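Local atomic coordinates of fructose-bisphosphate aldolase class I (Thermoproteus tenax, PDB entry 1W8S), a protein that belongs to the DeoC/LacD family of class I aldolases and folds as a TIM barrel, here with 1,6-di-O-phosphono-beta-D-fructofuranose in its pocket. Residues Asp33-Ile46 with Val230-Lys242. The protein carries 2 engineered substitutions. Residues are numbered along the deposited sequence; the frame is centred on the assembly and turned at random.
Sequences DFMDNPDSADPEYI and VGRNVWQRRDALK. With FBP (1,6-di-O-phosphono-beta-D-fructofuranose), chain O.
Arg232 runs its CD past the carboxylate of Asp33, 3.7 Å from Asp33 OD2; that oxygen lies well out of the guanidinium plane and no N-H of Arg232 points at it, so beyond this packing at most a loose attraction of opposite charges is likely. Asp33 OD2 is hydrogen-bonded to His29 ND1. The arginine's backbone N, NE and NH2 bond FBP instead: N and NE both reach O1P, while Arg232 NH2 spans to FBP O3P (2.8 Å) and, on the other phosphate, O4P. Trp235 fills the middle of the contact. Its CG lies between backbone N and carbonyl carbon (chi1 51°), bringing the indole against segment 33-46, which packs on the short helix 232-235. Phe34 turns an edge toward its six-membered ring in an offset edge-to-face pair, planes at 60°, and Ser40 CB sits 3.7 Å from Trp235 CE3. Ile46 CD1 touches the pyrrole end at Trp235 CD1, whose neighbour NE1 is bonded to Ala22 O. Trp235 O accepts a nearly straight bond (170°) from Asn37 ND2, 2.9 Å away and with the oxygen in the amide plane; the other N-H of this buried amide goes to Tyr45 OH. Gln236 extends its chain to Asp33 O, NE2 donating over 2.9 Å. Farther on, Ala240 CB packs 3.4 Å from Tyr45 OH. The Gly231 and Arg232 amides, at the start of helix 232-235 just after strand 227-230, grip a phosphate group as in the phosphate-binding site of many TIM barrels.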
# COMPACT_ATOMS: atom_id res chain seq x y z
N ASP E 33 31.82 -2.10 11.10
CA ASP E 33 31.80 -1.99 12.58
C ASP E 33 32.69 -3.06 13.23
O ASP E 33 33.17 -2.86 14.34
CB ASP E 33 30.34 -2.14 13.13
CG ASP E 33 29.56 -0.78 13.23
OD1 ASP E 33 30.07 0.29 12.80
OD2 ASP E 33 28.43 -0.69 13.76
N PHE E 34 32.89 -4.20 12.55
CA PHE E 34 33.55 -5.37 13.13
C PHE E 34 35.05 -5.49 12.87
O PHE E 34 35.66 -6.39 13.43
CB PHE E 34 32.89 -6.67 12.64
CG PHE E 34 31.41 -6.76 12.90
CD1 PHE E 34 30.84 -6.20 14.04
CD2 PHE E 34 30.58 -7.43 11.99
CE1 PHE E 34 29.45 -6.29 14.27
CE2 PHE E 34 29.20 -7.53 12.22
CZ PHE E 34 28.64 -6.95 13.34
N MET E 35 35.62 -4.65 12.02
CA MET E 35 37.06 -4.73 11.68
C MET E 35 38.00 -4.42 12.88
O MET E 35 39.06 -5.04 13.03
CB MET E 35 37.41 -3.81 10.50
CG MET E 35 36.70 -4.19 9.19
SD MET E 35 37.84 -4.42 7.79
CE MET E 35 38.73 -5.93 8.29
N ASP E 36 37.61 -3.46 13.72
CA ASP E 36 38.45 -3.07 14.87
C ASP E 36 38.81 -4.27 15.78
O ASP E 36 39.94 -4.37 16.26
CB ASP E 36 37.74 -1.99 15.71
CG ASP E 36 37.77 -0.61 15.04
OD1 ASP E 36 38.53 -0.42 14.05
OD2 ASP E 36 37.08 0.36 15.44
N ASN E 37 37.83 -5.15 15.98
CA ASN E 37 37.92 -6.31 16.86
C ASN E 37 37.20 -7.44 16.13
O ASN E 37 36.05 -7.71 16.44
CB ASN E 37 37.26 -5.97 18.22
CG ASN E 37 37.30 -7.11 19.22
OD1 ASN E 37 38.27 -7.87 19.29
ND2 ASN E 37 36.24 -7.22 20.03
N PRO E 38 37.85 -8.07 15.14
CA PRO E 38 37.20 -9.04 14.25
C PRO E 38 36.37 -10.11 14.94
O PRO E 38 35.42 -10.58 14.31
CB PRO E 38 38.37 -9.69 13.49
CG PRO E 38 39.54 -8.77 13.61
CD PRO E 38 39.26 -7.83 14.76
N ASP E 39 36.72 -10.50 16.17
CA ASP E 39 35.92 -11.47 16.90
C ASP E 39 34.49 -10.98 17.06
O ASP E 39 33.59 -11.80 17.25
CB ASP E 39 36.48 -11.75 18.28
CG ASP E 39 37.85 -12.44 18.26
OD1 ASP E 39 38.20 -13.10 17.24
OD2 ASP E 39 38.63 -12.37 19.23
N SER E 40 34.27 -9.66 17.03
CA SER E 40 32.92 -9.09 17.14
C SER E 40 31.94 -9.47 16.01
O SER E 40 30.72 -9.31 16.20
CB SER E 40 32.96 -7.56 17.27
OG SER E 40 33.40 -6.93 16.08
N ALA E 41 32.46 -9.92 14.87
CA ALA E 41 31.63 -10.51 13.79
C ALA E 41 31.05 -11.87 14.10
O ALA E 41 30.14 -12.33 13.43
CB ALA E 41 32.46 -10.63 12.51
N ASP E 42 31.59 -12.54 15.12
CA ASP E 42 31.13 -13.86 15.53
C ASP E 42 30.07 -13.72 16.64
O ASP E 42 30.42 -13.31 17.77
CB ASP E 42 32.35 -14.66 16.04
CG ASP E 42 31.99 -16.07 16.45
OD1 ASP E 42 30.79 -16.43 16.40
OD2 ASP E 42 32.86 -16.89 16.80
N PRO E 43 28.79 -14.03 16.35
CA PRO E 43 27.76 -13.91 17.37
C PRO E 43 28.01 -14.79 18.60
O PRO E 43 27.58 -14.41 19.70
CB PRO E 43 26.46 -14.31 16.62
CG PRO E 43 26.74 -14.09 15.23
CD PRO E 43 28.23 -14.54 15.08
N GLU E 44 28.72 -15.91 18.45
CA GLU E 44 29.09 -16.73 19.61
C GLU E 44 29.96 -15.96 20.59
O GLU E 44 29.79 -16.08 21.80
CB GLU E 44 29.79 -18.03 19.19
CG GLU E 44 28.96 -18.94 18.29
CD GLU E 44 29.62 -20.30 17.98
OE1 GLU E 44 28.94 -21.14 17.36
OE2 GLU E 44 30.81 -20.52 18.30
N TYR E 45 30.89 -15.16 20.08
CA TYR E 45 31.73 -14.30 20.90
C TYR E 45 30.88 -13.27 21.65
O TYR E 45 31.10 -13.03 22.82
CB TYR E 45 32.75 -13.60 20.01
CG TYR E 45 33.48 -12.45 20.64
CD1 TYR E 45 34.61 -12.67 21.45
CD2 TYR E 45 33.06 -11.16 20.43
CE1 TYR E 45 35.27 -11.60 22.02
CE2 TYR E 45 33.71 -10.10 20.99
CZ TYR E 45 34.81 -10.31 21.79
OH TYR E 45 35.44 -9.21 22.32
N ILE E 46 29.92 -12.68 20.96
CA ILE E 46 29.00 -11.72 21.57
C ILE E 46 28.19 -12.31 22.75
O ILE E 46 28.01 -11.66 23.78
CB ILE E 46 28.05 -11.15 20.51
CG1 ILE E 46 28.84 -10.39 19.43
CG2 ILE E 46 27.00 -10.24 21.15
CD1 ILE E 46 29.60 -9.18 19.93
N VAL E 230 24.19 -0.97 24.77
CA VAL E 230 25.52 -0.60 24.27
C VAL E 230 26.03 -1.70 23.34
O VAL E 230 25.91 -2.89 23.64
CB VAL E 230 26.51 -0.39 25.47
CG1 VAL E 230 26.62 -1.64 26.36
CG2 VAL E 230 27.90 0.07 25.02
N GLY E 231 26.61 -1.29 22.22
CA GLY E 231 27.21 -2.19 21.27
C GLY E 231 28.66 -1.81 21.04
O GLY E 231 29.55 -2.41 21.65
N ARG E 232 28.90 -0.80 20.22
CA ARG E 232 30.26 -0.46 19.79
C ARG E 232 31.20 -0.16 20.93
O ARG E 232 32.35 -0.59 20.92
CB ARG E 232 30.23 0.71 18.81
CG ARG E 232 29.54 0.36 17.47
CD ARG E 232 29.26 1.57 16.61
NE ARG E 232 27.99 2.14 17.05
CZ ARG E 232 27.42 3.17 16.51
NH1 ARG E 232 27.97 3.77 15.47
NH2 ARG E 232 26.27 3.61 17.00
N ASN E 233 30.74 0.59 21.93
CA ASN E 233 31.62 0.97 23.05
C ASN E 233 32.03 -0.21 23.94
O ASN E 233 32.90 -0.06 24.79
CB ASN E 233 31.01 2.09 23.89
CG ASN E 233 31.33 3.44 23.34
OD1 ASN E 233 32.48 3.89 23.40
ND2 ASN E 233 30.34 4.07 22.72
N VAL E 234 31.41 -1.37 23.75
CA VAL E 234 31.91 -2.62 24.29
C VAL E 234 32.65 -3.43 23.20
O VAL E 234 33.85 -3.61 23.30
CB VAL E 234 30.80 -3.44 24.99
CG1 VAL E 234 31.31 -4.82 25.42
CG2 VAL E 234 30.31 -2.68 26.23
N TRP E 235 31.96 -3.91 22.17
CA TRP E 235 32.60 -4.91 21.29
C TRP E 235 33.49 -4.39 20.18
O TRP E 235 34.18 -5.19 19.54
CB TRP E 235 31.61 -5.96 20.76
CG TRP E 235 30.39 -5.43 20.16
CD1 TRP E 235 29.13 -5.50 20.66
CD2 TRP E 235 30.28 -4.77 18.90
NE1 TRP E 235 28.23 -4.91 19.79
CE2 TRP E 235 28.92 -4.46 18.70
CE3 TRP E 235 31.20 -4.38 17.92
CZ2 TRP E 235 28.47 -3.77 17.59
CZ3 TRP E 235 30.73 -3.73 16.80
CH2 TRP E 235 29.40 -3.42 16.66
N GLN E 236 33.54 -3.07 19.97
CA GLN E 236 34.59 -2.51 19.10
C GLN E 236 35.93 -2.33 19.83
O GLN E 236 36.90 -1.89 19.21
CB GLN E 236 34.20 -1.17 18.48
CG GLN E 236 33.31 -1.26 17.26
CD GLN E 236 33.26 0.04 16.45
OE1 GLN E 236 33.06 1.13 17.00
NE2 GLN E 236 33.41 -0.09 15.14
N ARG E 237 35.96 -2.62 21.14
CA ARG E 237 37.21 -2.57 21.92
C ARG E 237 37.89 -3.92 21.99
O ARG E 237 37.25 -4.94 22.20
CB ARG E 237 36.93 -2.07 23.33
CG ARG E 237 36.24 -0.75 23.34
CD ARG E 237 35.99 -0.19 24.72
NE ARG E 237 35.36 1.14 24.65
CZ ARG E 237 35.98 2.23 24.26
NH1 ARG E 237 37.25 2.19 23.91
NH2 ARG E 237 35.32 3.39 24.21
N ARG E 238 39.21 -3.94 21.81
CA ARG E 238 39.98 -5.17 21.94
C ARG E 238 40.01 -5.65 23.40
O ARG E 238 40.16 -6.85 23.65
CB ARG E 238 41.40 -4.99 21.40
CG ARG E 238 41.49 -5.05 19.87
CD ARG E 238 42.74 -4.35 19.32
NE ARG E 238 42.84 -2.99 19.85
CZ ARG E 238 43.96 -2.32 20.12
NH1 ARG E 238 45.17 -2.85 19.89
NH2 ARG E 238 43.87 -1.08 20.61
N ASP E 239 39.85 -4.71 24.33
CA ASP E 239 39.67 -5.04 25.76
C ASP E 239 38.17 -5.08 26.13
O ASP E 239 37.76 -4.58 27.19
CB ASP E 239 40.47 -4.07 26.67
CG ASP E 239 39.90 -2.62 26.67
OD1 ASP E 239 39.37 -2.17 25.63
OD2 ASP E 239 39.95 -1.87 27.68
N ALA E 240 37.36 -5.68 25.26
CA ALA E 240 35.90 -5.65 25.39
C ALA E 240 35.44 -6.14 26.77
O ALA E 240 34.68 -5.46 27.43
CB ALA E 240 35.23 -6.48 24.30
N LEU E 241 35.94 -7.30 27.20
CA LEU E 241 35.48 -7.90 28.45
C LEU E 241 35.88 -7.08 29.67
O LEU E 241 35.03 -6.85 30.54
CB LEU E 241 35.96 -9.33 28.57
CG LEU E 241 35.58 -10.01 29.88
CD1 LEU E 241 34.07 -10.09 30.08
CD2 LEU E 241 36.23 -11.37 29.92
N LYS E 242 37.13 -6.62 29.74
CA LYS E 242 37.59 -5.76 30.84
C LYS E 242 36.71 -4.52 30.98
O LYS E 242 36.22 -4.21 32.06
CB LYS E 242 39.05 -5.33 30.63
CG LYS E 242 39.67 -4.56 31.81
CD LYS E 242 41.15 -4.20 31.57
CE LYS E 242 41.79 -3.60 32.83
NZ LYS E 242 42.71 -4.57 33.52
P1 FBP O . 25.61 1.30 19.95
O1P FBP O . 26.69 0.69 19.15
O2P FBP O . 25.88 1.40 21.48
O3P FBP O . 25.21 2.71 19.48
O1 FBP O . 24.34 0.34 19.78
C1 FBP O . 23.08 0.70 20.31
C2 FBP O . 22.12 1.01 19.16
O2 FBP O . 20.85 1.45 19.69
C3 FBP O . 21.89 -0.17 18.21
O3 FBP O . 20.98 -1.16 18.68
C4 FBP O . 21.39 0.56 16.96
O4 FBP O . 21.55 -0.14 15.74
C5 FBP O . 22.28 1.79 16.96
O5 FBP O . 22.61 2.07 18.34
C6 FBP O . 21.57 2.97 16.31
O6 FBP O . 22.39 4.12 16.42
P2 FBP O . 22.83 4.97 15.11
O4P FBP O . 24.24 5.45 15.37
O5P FBP O . 22.66 4.10 13.87
O6P FBP O . 22.01 6.27 15.01